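Local coordinates for protein putative oxidoreductase (Klebsiella pneumoniae subsp. pneumoniae MGH 78578, PDB 3E82) that is probably an NAD(P)-dependent oxidoreductase of the Gfo/Idh/MocA family, with a nucleotide-binding Rossmann domain joined to an alpha/beta domain, at residues I13-V18 against E44-D49; T21-L26 against V95-F100; R127-D132 against Q299-M304; S131-I136 against I185-Q190. All blocks are in the same frame, centred on the assembly; numbering follows the deposited sequence.

Contact 1 (I13-V18 against E44-D49)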
# COMPACT_ATOMS: atom_id res chain seq x y z
N ILE B 13 -19.38 -33.12 4.22
CA ILE B 13 -20.55 -32.53 4.85
C ILE B 13 -20.96 -31.25 4.13
O ILE B 13 -20.30 -30.22 4.24
CB ILE B 13 -20.29 -32.22 6.34
CG1 ILE B 13 -19.72 -33.45 7.04
CG2 ILE B 13 -21.57 -31.74 7.01
CD1 ILE B 13 -20.56 -34.72 6.93
N GLY B 14 -22.05 -31.34 3.37
CA GLY B 14 -22.53 -30.19 2.63
C GLY B 14 -22.13 -30.28 1.17
O GLY B 14 -20.96 -30.50 0.84
N TYR B 15 -23.11 -30.13 0.28
CA TYR B 15 -22.84 -30.16 -1.14
C TYR B 15 -23.31 -28.85 -1.74
O TYR B 15 -23.99 -28.81 -2.77
CB TYR B 15 -23.56 -31.33 -1.81
CG TYR B 15 -22.95 -31.71 -3.14
CD1 TYR B 15 -21.64 -32.18 -3.21
CD2 TYR B 15 -23.67 -31.58 -4.33
CE1 TYR B 15 -21.07 -32.52 -4.43
CE2 TYR B 15 -23.10 -31.92 -5.55
CZ TYR B 15 -21.81 -32.38 -5.59
OH TYR B 15 -21.24 -32.72 -6.80
N GLY B 16 -22.96 -27.78 -1.06
CA GLY B 16 -23.30 -26.46 -1.54
C GLY B 16 -22.23 -26.07 -2.54
O GLY B 16 -21.51 -26.92 -3.07
N PHE B 17 -22.12 -24.77 -2.79
CA PHE B 17 -21.14 -24.27 -3.74
C PHE B 17 -19.72 -24.80 -3.51
O PHE B 17 -19.10 -25.35 -4.42
CB PHE B 17 -21.11 -22.75 -3.70
CG PHE B 17 -19.94 -22.16 -4.41
CD1 PHE B 17 -19.89 -22.13 -5.79
CD2 PHE B 17 -18.86 -21.68 -3.68
CE1 PHE B 17 -18.77 -21.64 -6.45
CE2 PHE B 17 -17.73 -21.18 -4.33
CZ PHE B 17 -17.69 -21.16 -5.72
N VAL B 18 -19.20 -24.62 -2.30
CA VAL B 18 -17.84 -25.06 -1.99
C VAL B 18 -17.66 -26.58 -2.02
O VAL B 18 -16.68 -27.08 -2.56
CB VAL B 18 -17.39 -24.51 -0.62
CG1 VAL B 18 -16.01 -25.05 -0.27
CG2 VAL B 18 -17.37 -22.98 -0.65
N GLU B 44 -30.85 -36.01 -5.14
CA GLU B 44 -30.77 -35.83 -6.59
C GLU B 44 -29.66 -34.88 -7.03
O GLU B 44 -28.94 -35.17 -7.99
CB GLU B 44 -32.11 -35.34 -7.13
CG GLU B 44 -33.16 -36.43 -7.24
CD GLU B 44 -34.54 -35.89 -7.59
OE1 GLU B 44 -35.18 -35.27 -6.71
OE2 GLU B 44 -34.98 -36.07 -8.74
N LYS B 45 -29.53 -33.74 -6.36
CA LYS B 45 -28.49 -32.78 -6.72
C LYS B 45 -27.11 -33.44 -6.63
O LYS B 45 -26.26 -33.26 -7.50
CB LYS B 45 -28.54 -31.56 -5.80
CG LYS B 45 -27.44 -30.55 -6.08
CD LYS B 45 -27.52 -29.34 -5.14
CE LYS B 45 -27.30 -29.75 -3.69
NZ LYS B 45 -27.37 -28.59 -2.75
N VAL B 46 -26.91 -34.21 -5.56
CA VAL B 46 -25.64 -34.89 -5.35
C VAL B 46 -25.45 -35.98 -6.40
O VAL B 46 -24.46 -35.98 -7.14
CB VAL B 46 -25.58 -35.54 -3.96
CG1 VAL B 46 -24.22 -36.20 -3.75
CG2 VAL B 46 -25.83 -34.49 -2.89
N LYS B 47 -26.42 -36.89 -6.48
CA LYS B 47 -26.36 -37.98 -7.43
C LYS B 47 -26.14 -37.52 -8.87
O LYS B 47 -25.52 -38.23 -9.66
CB LYS B 47 -27.65 -38.82 -7.35
CG LYS B 47 -27.84 -39.57 -6.04
CD LYS B 47 -26.91 -40.76 -5.92
CE LYS B 47 -27.24 -41.62 -4.70
NZ LYS B 47 -26.37 -42.84 -4.65
N ARG B 48 -26.62 -36.33 -9.22
CA ARG B 48 -26.44 -35.82 -10.58
C ARG B 48 -24.96 -35.71 -10.96
O ARG B 48 -24.60 -35.85 -12.14
CB ARG B 48 -27.11 -34.46 -10.76
CG ARG B 48 -28.59 -34.54 -11.16
CD ARG B 48 -29.11 -33.21 -11.72
NE ARG B 48 -29.29 -32.19 -10.69
CZ ARG B 48 -30.21 -32.25 -9.73
NH1 ARG B 48 -31.04 -33.29 -9.65
NH2 ARG B 48 -30.30 -31.27 -8.84
N ASP B 49 -24.11 -35.47 -9.97
CA ASP B 49 -22.67 -35.34 -10.20
C ASP B 49 -21.94 -36.62 -9.80
O ASP B 49 -21.04 -37.08 -10.50
CB ASP B 49 -22.08 -34.19 -9.37
CG ASP B 49 -22.58 -32.83 -9.82
OD1 ASP B 49 -22.88 -32.66 -11.01
OD2 ASP B 49 -22.66 -31.92 -8.96
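Asp49 OD2 lies at the edge of the Tyr15 ring, near its plane, while Val46 approaches the same ring obliquely. Tyr15 OH donates to Asp49 OD2 over 2.7 Å, and OD2 accepts the hydrogen bond through its anti lone pair, turned away from OD1. The ring and carboxylate planes stand 54° apart, so the two flat groups meet at a slant. CG of Tyr15 lies anti to the backbone N (chi1 -160°), which sends the ring from the loop across to helix 43-49. There Val46 CG2 comes within 3.9 Å of Tyr15 CD2 and touches the side of the ring near CB, CG and CD2. Lys45 adds a looser polar touch: its chain runs extended until it bends at chi3 (63°), and NZ makes a weak hydrogen bond of 3.4 Å to Tyr15 O. One aromatic residue thus meets three helix residues spaced over about one turn, and Asp49 OD2 also has a long, weak ion pair with Lys20. The glycines Gly14 and Gly16 that flank Tyr15 fit the GxGxxG pattern of a Rossmann fold, consistent with a dinucleotide-binding turn. Here Gly16 is the N-cap of helix 17-28. The turn follows strand 8-13, and the contact ties it to helix 43-49; Tyr15 and Val46 both also pack on Val38 of the neighbouring strand 33-39.

Contact 2 (T21-L26 against V95-F100)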
# COMPACT_ATOMS: atom_id res chain seq x y z
N THR B 21 -17.98 -27.50 -5.92
CA THR B 21 -16.98 -26.92 -6.80
C THR B 21 -15.53 -27.21 -6.44
O THR B 21 -14.70 -27.36 -7.33
CB THR B 21 -17.15 -25.38 -6.88
OG1 THR B 21 -18.53 -25.06 -7.04
CG2 THR B 21 -16.38 -24.82 -8.07
N PHE B 22 -15.24 -27.29 -5.15
CA PHE B 22 -13.88 -27.53 -4.67
C PHE B 22 -13.59 -28.93 -4.15
O PHE B 22 -12.92 -29.73 -4.82
CB PHE B 22 -13.55 -26.53 -3.56
CG PHE B 22 -13.23 -25.15 -4.05
CD1 PHE B 22 -11.90 -24.71 -4.10
CD2 PHE B 22 -14.24 -24.29 -4.48
CE1 PHE B 22 -11.59 -23.43 -4.57
CE2 PHE B 22 -13.94 -23.01 -4.96
CZ PHE B 22 -12.61 -22.58 -5.00
N HIS B 23 -14.09 -29.22 -2.96
CA HIS B 23 -13.84 -30.49 -2.29
C HIS B 23 -14.08 -31.79 -3.05
O HIS B 23 -13.17 -32.61 -3.16
CB HIS B 23 -14.59 -30.50 -0.97
CG HIS B 23 -14.16 -29.42 -0.04
ND1 HIS B 23 -12.89 -29.36 0.50
CD2 HIS B 23 -14.82 -28.34 0.44
CE1 HIS B 23 -12.79 -28.29 1.26
NE2 HIS B 23 -13.94 -27.65 1.24
N ALA B 24 -15.28 -31.98 -3.59
CA ALA B 24 -15.55 -33.22 -4.32
C ALA B 24 -14.55 -33.46 -5.46
O ALA B 24 -13.96 -34.54 -5.54
CB ALA B 24 -16.97 -33.23 -4.85
N PRO B 25 -14.35 -32.47 -6.34
CA PRO B 25 -13.42 -32.62 -7.47
C PRO B 25 -11.97 -32.86 -7.05
O PRO B 25 -11.27 -33.70 -7.62
CB PRO B 25 -13.58 -31.31 -8.24
CG PRO B 25 -15.02 -30.96 -7.97
CD PRO B 25 -15.13 -31.22 -6.49
N LEU B 26 -11.51 -32.10 -6.06
CA LEU B 26 -10.15 -32.25 -5.57
C LEU B 26 -9.94 -33.63 -4.94
O LEU B 26 -9.02 -34.36 -5.31
CB LEU B 26 -9.85 -31.15 -4.55
CG LEU B 26 -9.76 -29.72 -5.12
CD1 LEU B 26 -9.75 -28.70 -3.97
CD2 LEU B 26 -8.50 -29.59 -5.98
N VAL B 95 -11.30 -32.03 8.55
CA VAL B 95 -10.79 -30.94 7.73
C VAL B 95 -11.97 -29.96 7.71
O VAL B 95 -13.08 -30.32 7.33
CB VAL B 95 -10.46 -31.38 6.29
CG1 VAL B 95 -10.43 -30.16 5.37
CG2 VAL B 95 -9.10 -32.09 6.27
N VAL B 96 -11.72 -28.73 8.15
CA VAL B 96 -12.78 -27.71 8.20
C VAL B 96 -12.56 -26.61 7.18
O VAL B 96 -11.49 -25.99 7.13
CB VAL B 96 -12.85 -27.05 9.59
CG1 VAL B 96 -14.10 -26.17 9.69
CG2 VAL B 96 -12.84 -28.11 10.67
N ASP B 97 -13.57 -26.38 6.35
CA ASP B 97 -13.52 -25.33 5.34
C ASP B 97 -13.51 -24.00 6.12
O ASP B 97 -14.04 -23.93 7.23
CB ASP B 97 -14.78 -25.44 4.48
CG ASP B 97 -14.66 -24.71 3.17
OD1 ASP B 97 -13.75 -25.06 2.38
OD2 ASP B 97 -15.47 -23.79 2.93
N LYS B 98 -12.90 -22.96 5.57
CA LYS B 98 -12.90 -21.68 6.28
C LYS B 98 -14.34 -21.16 6.42
O LYS B 98 -15.16 -21.35 5.53
CB LYS B 98 -12.03 -20.65 5.56
CG LYS B 98 -10.53 -20.98 5.51
CD LYS B 98 -9.72 -19.80 4.98
CE LYS B 98 -10.09 -19.44 3.55
NZ LYS B 98 -9.66 -20.48 2.59
N PRO B 99 -14.66 -20.50 7.54
CA PRO B 99 -13.78 -20.24 8.68
C PRO B 99 -13.69 -21.43 9.63
O PRO B 99 -14.65 -22.17 9.82
CB PRO B 99 -14.43 -19.04 9.35
CG PRO B 99 -15.89 -19.35 9.17
CD PRO B 99 -15.94 -19.77 7.71
N PHE B 100 -12.51 -21.58 10.23
CA PHE B 100 -12.24 -22.64 11.19
C PHE B 100 -13.39 -22.67 12.21
O PHE B 100 -14.11 -23.66 12.33
CB PHE B 100 -10.91 -22.33 11.89
CG PHE B 100 -10.44 -23.39 12.85
CD1 PHE B 100 -9.36 -23.14 13.69
CD2 PHE B 100 -11.10 -24.61 12.95
CE1 PHE B 100 -8.93 -24.09 14.61
CE2 PHE B 100 -10.68 -25.57 13.87
CZ PHE B 100 -9.60 -25.31 14.70
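His23 NE2 donates to Asp97 OD1 over 2.8 Å, a His-carboxylate hydrogen bond inside the Rossmann domain that links the first helix after the glycine-rich turn to the end of strand 93-96. The bond is moderately bent, with an N-H...O angle of 154°. From the histidine side the geometry is regular, since the acceptor lies almost in the imidazole plane and is reached at the ring edge. The carboxylate is met differently: NE2 comes from above its plane, 54° out of it, and the two flat groups are turned close to perpendicular. Asp97 turns its carboxylate opposite the backbone N (chi1 -162°), which, with CB already pointing at helix 17-28, brings OD1 to the imidazole. The other ring nitrogen is also engaged, because His23 ND1 is hydrogen-bonded to Tyr303 OH of helix 300-310. Bonds at both nitrogens should fix the rotation of the imidazole and settle which edge faces the aspartate. Phe124 meets the histidine ring at an inclined angle and also touches Asp97. Beyond Asp97 the chain passes through Lys98 into a cis peptide before Pro99, the Lys-Pro pair familiar from this family. After NE2, the ring atom closest to Asp97 OD1 is His23 CE1, at 3.6 Å.

Contact 3 (R127-D132 against Q299-M304)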
# COMPACT_ATOMS: atom_id res chain seq x y z
N ARG B 127 -4.49 -22.15 -0.36
CA ARG B 127 -3.81 -21.26 -1.30
C ARG B 127 -2.28 -21.29 -1.23
O ARG B 127 -1.61 -20.48 -1.87
CB ARG B 127 -4.32 -19.83 -1.11
CG ARG B 127 -5.86 -19.70 -1.00
CD ARG B 127 -6.58 -20.17 -2.27
NE ARG B 127 -6.21 -19.39 -3.44
CZ ARG B 127 -6.74 -18.20 -3.76
NH1 ARG B 127 -7.68 -17.66 -2.99
NH2 ARG B 127 -6.30 -17.55 -4.83
N ARG B 128 -1.74 -22.24 -0.47
CA ARG B 128 -0.29 -22.37 -0.31
C ARG B 128 0.38 -23.00 -1.53
O ARG B 128 1.60 -23.08 -1.60
CB ARG B 128 0.02 -23.22 0.92
CG ARG B 128 -0.56 -22.65 2.21
CD ARG B 128 -0.26 -23.55 3.40
NE ARG B 128 -0.71 -22.91 4.63
CZ ARG B 128 -0.36 -23.29 5.86
NH1 ARG B 128 0.46 -24.33 6.04
NH2 ARG B 128 -0.83 -22.63 6.91
N TRP B 129 -0.43 -23.45 -2.48
CA TRP B 129 0.11 -24.08 -3.68
C TRP B 129 -0.30 -23.38 -4.96
O TRP B 129 -0.30 -23.99 -6.03
CB TRP B 129 -0.32 -25.55 -3.69
CG TRP B 129 0.17 -26.24 -2.46
CD1 TRP B 129 1.41 -26.80 -2.26
CD2 TRP B 129 -0.52 -26.36 -1.21
NE1 TRP B 129 1.52 -27.26 -0.97
CE2 TRP B 129 0.35 -27.00 -0.30
CE3 TRP B 129 -1.80 -25.99 -0.77
CZ2 TRP B 129 -0.01 -27.27 1.02
CZ3 TRP B 129 -2.16 -26.27 0.55
CH2 TRP B 129 -1.26 -26.90 1.43
N ASP B 130 -0.65 -22.11 -4.85
CA ASP B 130 -1.05 -21.29 -5.99
C ASP B 130 0.17 -20.91 -6.82
O ASP B 130 1.25 -20.67 -6.29
CB ASP B 130 -1.75 -20.02 -5.51
CG ASP B 130 -3.19 -20.28 -5.06
OD1 ASP B 130 -3.57 -21.46 -4.94
OD2 ASP B 130 -3.93 -19.30 -4.84
N SER B 131 -0.01 -20.86 -8.14
CA SER B 131 1.07 -20.52 -9.06
C SER B 131 1.74 -19.19 -8.68
O SER B 131 2.97 -19.12 -8.61
CB SER B 131 0.55 -20.47 -10.50
OG SER B 131 -0.47 -19.49 -10.66
N ASP B 132 0.95 -18.14 -8.44
CA ASP B 132 1.53 -16.85 -8.08
C ASP B 132 2.34 -16.91 -6.79
O ASP B 132 3.47 -16.43 -6.74
CB ASP B 132 0.45 -15.75 -7.98
CG ASP B 132 -0.81 -16.22 -7.27
OD1 ASP B 132 -0.74 -17.13 -6.42
OD2 ASP B 132 -1.87 -15.64 -7.56
N GLN B 299 -3.65 -27.00 -5.80
CA GLN B 299 -4.18 -27.14 -4.46
C GLN B 299 -4.50 -28.59 -4.07
O GLN B 299 -4.83 -28.87 -2.91
CB GLN B 299 -5.41 -26.24 -4.27
CG GLN B 299 -6.60 -26.56 -5.15
CD GLN B 299 -7.67 -25.48 -5.04
OE1 GLN B 299 -8.36 -25.37 -4.03
NE2 GLN B 299 -7.80 -24.67 -6.09
N ARG B 300 -4.41 -29.52 -5.02
CA ARG B 300 -4.65 -30.92 -4.70
C ARG B 300 -3.60 -31.33 -3.67
O ARG B 300 -3.75 -32.33 -2.97
CB ARG B 300 -4.52 -31.81 -5.96
CG ARG B 300 -5.58 -31.58 -7.02
CD ARG B 300 -5.27 -32.31 -8.33
NE ARG B 300 -5.02 -33.74 -8.13
CZ ARG B 300 -3.81 -34.30 -8.10
NH1 ARG B 300 -2.73 -33.55 -8.26
NH2 ARG B 300 -3.70 -35.61 -7.89
N GLN B 301 -2.52 -30.55 -3.60
CA GLN B 301 -1.45 -30.82 -2.65
C GLN B 301 -1.99 -30.85 -1.23
O GLN B 301 -1.52 -31.63 -0.40
CB GLN B 301 -0.33 -29.77 -2.76
CG GLN B 301 0.62 -29.96 -3.94
CD GLN B 301 1.44 -31.25 -3.84
OE1 GLN B 301 2.05 -31.53 -2.81
NE2 GLN B 301 1.47 -32.02 -4.92
N TYR B 302 -2.96 -29.99 -0.94
CA TYR B 302 -3.54 -29.98 0.41
C TYR B 302 -4.03 -31.38 0.78
O TYR B 302 -3.72 -31.89 1.86
CB TYR B 302 -4.72 -29.01 0.50
CG TYR B 302 -5.37 -29.01 1.86
CD1 TYR B 302 -4.85 -28.24 2.90
CD2 TYR B 302 -6.48 -29.82 2.14
CE1 TYR B 302 -5.41 -28.27 4.18
CE2 TYR B 302 -7.05 -29.86 3.42
CZ TYR B 302 -6.51 -29.08 4.43
OH TYR B 302 -7.03 -29.12 5.70
N TYR B 303 -4.80 -32.00 -0.10
CA TYR B 303 -5.34 -33.33 0.16
C TYR B 303 -4.30 -34.44 0.05
O TYR B 303 -4.37 -35.44 0.76
CB TYR B 303 -6.54 -33.61 -0.76
CG TYR B 303 -7.83 -33.02 -0.22
CD1 TYR B 303 -8.37 -33.47 0.98
CD2 TYR B 303 -8.49 -31.99 -0.89
CE1 TYR B 303 -9.53 -32.91 1.51
CE2 TYR B 303 -9.66 -31.42 -0.37
CZ TYR B 303 -10.17 -31.88 0.83
OH TYR B 303 -11.31 -31.32 1.37
N MSE B 304 -3.32 -34.28 -0.84
CA MSE B 304 -2.28 -35.28 -0.98
C MSE B 304 -1.45 -35.30 0.30
O MSE B 304 -1.07 -36.37 0.79
CB MSE B 304 -1.39 -34.96 -2.18
CG MSE B 304 -2.16 -34.83 -3.47
SE MSE B 304 -1.02 -34.49 -4.99
CE MSE B 304 -1.43 -32.65 -5.36
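Gln301 CB sits over one face of the Trp129 indole, 3.4 Å from the centroid of its five-membered ring and only 8° off the ring normal, which makes a well-centred CH-pi contact. Gln301 CG follows on the same side, 3.7 Å from Trp129 CD1. The chain then bends at chi2 (-65°), so that the amide leads away and the methylene groups are what cover the pyrrole part. The six-membered part of the indole is met by the next residue: Trp129 CZ3 packs against Tyr302 CB at 3.8 Å and lies at the edge of the tyrosine ring, near its plane. Arg128 CB lies against the opposite indole face, toward the rim, leaving the tryptophan between its own neighbour and helix 300-310. In the next shell, residues 127-130 form a type I turn, and Arg127 NE bridges it to Asp130 OD2 with a 2.7 Å salt bridge on the syn lone pair. Trp129 is also joined to Asp298 through the backbone, just before Gln299. In segment 299-304, Gln299 OE1 is bonded by Asn126, and Tyr302 OH is hydrogen-bonded to Ser122 OG, thereby reaching strand 121-123 of the Rossmann sheet. The contact thus joins the segment leading into helix 131-142 with the N-terminal part of helix 300-310. The side-chain contact is mostly carbon against indole, so dispersion and fit probably carry it, while polar bonds to other residues probably help to position the partners.

Contact 4 (S131-I136 against I185-Q190)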
# COMPACT_ATOMS: atom_id res chain seq x y z
N SER B 131 -0.01 -20.86 -8.14
CA SER B 131 1.07 -20.52 -9.06
C SER B 131 1.74 -19.19 -8.68
O SER B 131 2.97 -19.12 -8.61
CB SER B 131 0.55 -20.47 -10.50
OG SER B 131 -0.47 -19.49 -10.66
N ASP B 132 0.95 -18.14 -8.44
CA ASP B 132 1.53 -16.85 -8.08
C ASP B 132 2.34 -16.91 -6.79
O ASP B 132 3.47 -16.43 -6.74
CB ASP B 132 0.45 -15.75 -7.98
CG ASP B 132 -0.81 -16.22 -7.27
OD1 ASP B 132 -0.74 -17.13 -6.42
OD2 ASP B 132 -1.87 -15.64 -7.56
N TYR B 133 1.76 -17.49 -5.74
CA TYR B 133 2.46 -17.61 -4.47
C TYR B 133 3.72 -18.46 -4.58
O TYR B 133 4.79 -18.05 -4.12
CB TYR B 133 1.53 -18.20 -3.41
CG TYR B 133 2.22 -18.54 -2.10
CD1 TYR B 133 2.69 -17.55 -1.26
CD2 TYR B 133 2.37 -19.87 -1.71
CE1 TYR B 133 3.29 -17.86 -0.03
CE2 TYR B 133 2.96 -20.20 -0.49
CZ TYR B 133 3.42 -19.20 0.34
OH TYR B 133 3.97 -19.52 1.56
N LEU B 134 3.61 -19.64 -5.18
CA LEU B 134 4.77 -20.51 -5.34
C LEU B 134 5.87 -19.80 -6.11
O LEU B 134 7.05 -19.92 -5.77
CB LEU B 134 4.39 -21.81 -6.06
CG LEU B 134 3.57 -22.81 -5.24
CD1 LEU B 134 3.24 -24.03 -6.09
CD2 LEU B 134 4.35 -23.21 -4.00
N GLY B 135 5.48 -19.06 -7.14
CA GLY B 135 6.45 -18.33 -7.94
C GLY B 135 7.19 -17.29 -7.10
O GLY B 135 8.41 -17.24 -7.10
N ILE B 136 6.43 -16.46 -6.39
CA ILE B 136 7.00 -15.42 -5.54
C ILE B 136 7.90 -16.03 -4.47
O ILE B 136 8.99 -15.52 -4.20
CB ILE B 136 5.90 -14.60 -4.83
CG1 ILE B 136 5.18 -13.71 -5.85
CG2 ILE B 136 6.49 -13.78 -3.69
CD1 ILE B 136 6.12 -12.83 -6.67
N ILE B 185 -3.19 -13.46 4.42
CA ILE B 185 -2.47 -13.57 5.68
C ILE B 185 -1.69 -14.88 5.78
O ILE B 185 -0.50 -14.89 6.08
CB ILE B 185 -3.44 -13.52 6.89
CG1 ILE B 185 -4.15 -12.17 6.93
CG2 ILE B 185 -2.67 -13.77 8.19
CD1 ILE B 185 -5.38 -12.18 7.82
N ASP B 186 -2.37 -15.99 5.52
CA ASP B 186 -1.75 -17.31 5.61
C ASP B 186 -0.45 -17.40 4.82
O ASP B 186 0.54 -17.93 5.32
CB ASP B 186 -2.73 -18.40 5.14
CG ASP B 186 -2.19 -19.79 5.37
OD1 ASP B 186 -1.86 -20.11 6.53
OD2 ASP B 186 -2.11 -20.58 4.40
N GLN B 187 -0.46 -16.91 3.58
CA GLN B 187 0.74 -16.92 2.74
C GLN B 187 1.86 -16.11 3.39
O GLN B 187 3.02 -16.53 3.40
CB GLN B 187 0.43 -16.36 1.34
CG GLN B 187 -0.38 -17.31 0.46
CD GLN B 187 -0.97 -16.65 -0.79
OE1 GLN B 187 -1.02 -15.42 -0.90
NE2 GLN B 187 -1.45 -17.48 -1.72
N ALA B 188 1.52 -14.95 3.94
CA ALA B 188 2.51 -14.10 4.60
C ALA B 188 3.14 -14.79 5.81
O ALA B 188 4.36 -14.77 5.99
CB ALA B 188 1.87 -12.78 5.02
N LEU B 189 2.31 -15.41 6.65
CA LEU B 189 2.82 -16.09 7.84
C LEU B 189 3.72 -17.26 7.45
O LEU B 189 4.75 -17.49 8.07
CB LEU B 189 1.65 -16.58 8.71
CG LEU B 189 0.69 -15.50 9.20
CD1 LEU B 189 -0.41 -16.11 10.07
CD2 LEU B 189 1.48 -14.46 9.99
N GLN B 190 3.32 -17.99 6.42
CA GLN B 190 4.12 -19.12 5.95
C GLN B 190 5.50 -18.64 5.51
O GLN B 190 6.52 -19.30 5.78
CB GLN B 190 3.41 -19.81 4.77
CG GLN B 190 2.26 -20.74 5.16
CD GLN B 190 2.74 -22.02 5.83
OE1 GLN B 190 2.74 -22.15 7.06
NE2 GLN B 190 3.16 -22.98 5.02
O HOH W 1 -2.57 -17.01 -4.39
O HOH W 2 3.73 -22.04 2.17
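Two helices, 131-142 and 176-192, meet here through a tyrosine laid against a glutamine, with a water at each end of the pair. Gln187 CG lies over one face of the Tyr133 ring, 3.8 Å from its centroid and 22° off the normal, a CH-pi contact displaced toward the rim. The amide and ring planes are within 2° of parallel, and the side chains run past each other in opposite directions, bringing Gln187 NE2 to 3.5 Å from Tyr133 CB. A chi1 of 172° swings the Tyr133 ring across to the other helix, and its OH comes 3.3 Å from Gln190 CB. Both helices pack beside the mixed sheet of the alpha/beta domain, where Gln187 and Asp132 touch Phe241 on strand 241-245. The glutamine amide is pinned at both atoms: NE2 donates to Arg127 O and OE1 accepts from Arg240, which probably holds it flat against the ring. Gln187 NE2 also donates to a water at 2.9 Å, and that water in turn donates to Asp132 OD1 at 2.7 Å. The same OD1 accepts from Tyr133 N, reached on the anti side of the carboxylate. At the far end a second water lies in the plane of the tyrosine ring, 2.6 Å from Tyr133 OH, and accepts a hydrogen bond from Gln190 NE2 at 3.1 Å.

Overall arrangement
The four contacts form a path from the presumed dinucleotide-binding turn to the alpha/beta domain. Contacts 1 and 2 share helix 17-28, with centres 13 Å apart, and Val18 CG1 packs 3.5 Å from Asp97 OD1. Contact 2 passes to contact 3, 12 Å away, through the 2.7 Å probable hydrogen bond between His23 ND1 and Tyr303 OH. Contacts 3 and 4 share Ser131 and Asp132, and a salt bridge from Arg128 NE to Asp186 OD2, 2.7 Å long, joins them further. Contacts 1 and 4 do not touch: their centres are 30 Å apart and their nearest atoms about 15 Å. Contacts 2 and 4 do not touch either, with nearest atoms about 7 Å apart.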